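Local coordinates for molybdenum ABC transporter, periplasmic molybdenum-binding protein (PDB 4RXL) that probably captures molybdate or tungstate in the periplasm, as the solute-binding component of an ABC transporter, and is seen here with tungstate bound, at residues E61-A64 and N65-V68. Sequence-based numbering, arbitrary orientation.
Sequences EEWA and NYLV
One face of the Tyr-66 ring receives the benzo edge of Trp-63: CZ3 of Trp-63 sits 3.6 Å above the phenol plane, over its centre, while Tyr-66 CD2 lies in the indole plane at that same edge. This is an edge-to-face pair three residues apart on helix 61-69, the planes inclined at 61° and the six-membered rings' centroids 5.0 Å apart. The two side chains run side by side in the same direction. With CG of Tyr-66 trans to its own N (chi1 -179°), the phenol extends beside the indole and presents a face to CZ3. Behind the rings run i to i+4 backbone hydrogen bonds, from Asn-65 N to Glu-61 O, Tyr-66 N to Glu-62 O (2.8 Å) and Val-68 N to Ala-64 O. The series breaks at Trp-63 O, which has no hydrogen-bond partner; Leu-67 N stands 3.6 Å from it. The Trp-63 side chain packs on helix 40-49 just behind the tungstate site, about 4 Å from the side chain of Ser-40, a predicted molybdate ligand. Hydrogen bonds from Trp-63 NE1 to Ala-123 O and between Tyr-66 OH and Glu-48 probably help fix both rings, whose own contact is dispersion plus a weak C-H to pi-face attraction.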
loop_
_atom_site.group_PDB
_atom_site.type_symbol
_atom_site.label_atom_id
_atom_site.label_comp_id
_atom_site.label_asym_id
_atom_site.label_seq_id
_atom_site.Cartn_x
_atom_site.Cartn_y
_atom_site.Cartn_z
ATOM N N GLU A 61 3.816 9.587 0.258
ATOM C CA GLU A 61 3.772 10.962 -0.225
ATOM C C GLU A 61 4.774 11.182 -1.347
ATOM O O GLU A 61 4.521 11.939 -2.285
ATOM C CB GLU A 61 3.987 11.933 0.949
ATOM C CG GLU A 61 2.770 11.919 1.892
ATOM C CD GLU A 61 2.990 12.585 3.241
ATOM O OE1 GLU A 61 4.066 12.390 3.844
ATOM O OE2 GLU A 61 2.060 13.273 3.718
ATOM N N GLU A 62 5.889 10.468 -1.270
ATOM C CA GLU A 62 7.021 10.665 -2.161
ATOM C C GLU A 62 6.632 10.453 -3.620
ATOM O O GLU A 62 6.964 11.288 -4.461
ATOM C CB GLU A 62 8.182 9.741 -1.750
ATOM C CG GLU A 62 8.925 10.200 -0.480
ATOM C CD GLU A 62 8.110 10.172 0.831
ATOM O OE1 GLU A 62 7.231 9.271 1.002
ATOM O OE2 GLU A 62 8.377 11.047 1.709
ATOM N N TRP A 63 5.933 9.372 -3.942
ATOM C CA TRP A 63 5.647 9.127 -5.353
ATOM C C TRP A 63 4.658 10.116 -5.944
ATOM O O TRP A 63 4.697 10.348 -7.148
ATOM C CB TRP A 63 5.224 7.687 -5.634
ATOM C CG TRP A 63 6.450 6.797 -5.566
ATOM C CD1 TRP A 63 6.745 5.845 -4.619
ATOM C CD2 TRP A 63 7.551 6.826 -6.466
ATOM N NE1 TRP A 63 7.973 5.268 -4.887
ATOM C CE2 TRP A 63 8.488 5.862 -6.015
ATOM C CE3 TRP A 63 7.837 7.565 -7.618
ATOM C CZ2 TRP A 63 9.662 5.622 -6.677
ATOM C CZ3 TRP A 63 9.012 7.337 -8.263
ATOM C CH2 TRP A 63 9.916 6.362 -7.795
ATOM N N ALA A 64 3.794 10.720 -5.117
ATOM C CA ALA A 64 2.900 11.741 -5.642
ATOM C C ALA A 64 3.680 13.030 -5.822
ATOM O O ALA A 64 3.508 13.736 -6.819
ATOM C CB ALA A 64 1.703 11.935 -4.729
ATOM N N ASN A 65 4.575 13.330 -4.881
ATOM C CA ASN A 65 5.421 14.515 -5.003
ATOM C C ASN A 65 6.438 14.433 -6.170
ATOM O O ASN A 65 6.812 15.448 -6.754
ATOM C CB ASN A 65 6.142 14.804 -3.690
ATOM C CG ASN A 65 6.839 16.147 -3.693
ATOM O OD1 ASN A 65 6.207 17.203 -3.780
ATOM N ND2 ASN A 65 8.155 16.110 -3.610
ATOM N N TYR A 66 6.828 13.210 -6.521
ATOM C CA TYR A 66 7.613 12.947 -7.721
ATOM C C TYR A 66 6.940 13.539 -8.964
ATOM O O TYR A 66 7.580 14.229 -9.767
ATOM C CB TYR A 66 7.763 11.446 -7.870
ATOM C CG TYR A 66 8.565 10.980 -9.047
ATOM C CD1 TYR A 66 9.941 10.889 -8.964
ATOM C CD2 TYR A 66 7.949 10.583 -10.229
ATOM C CE1 TYR A 66 10.697 10.456 -10.038
ATOM C CE2 TYR A 66 8.694 10.130 -11.311
ATOM C CZ TYR A 66 10.065 10.070 -11.204
ATOM O OH TYR A 66 10.830 9.676 -12.278
ATOM N N LEU A 67 5.642 13.275 -9.093
ATOM C CA LEU A 67 4.859 13.873 -10.175
ATOM C C LEU A 67 4.682 15.366 -10.092
ATOM O O LEU A 67 4.639 16.022 -11.103
ATOM C CB LEU A 67 3.493 13.187 -10.289
ATOM C CG LEU A 67 3.565 11.682 -10.553
ATOM C CD1 LEU A 67 2.144 11.126 -10.570
ATOM C CD2 LEU A 67 4.314 11.347 -11.845
ATOM N N VAL A 68 4.606 15.918 -8.885
ATOM C CA VAL A 68 4.548 17.360 -8.750
ATOM C C VAL A 68 5.870 17.962 -9.222
ATOM O O VAL A 68 5.901 18.929 -9.973
ATOM C CB VAL A 68 4.264 17.771 -7.288
ATOM C CG1 VAL A 68 4.409 19.268 -7.086
ATOM C CG2 VAL A 68 2.879 17.313 -6.870
#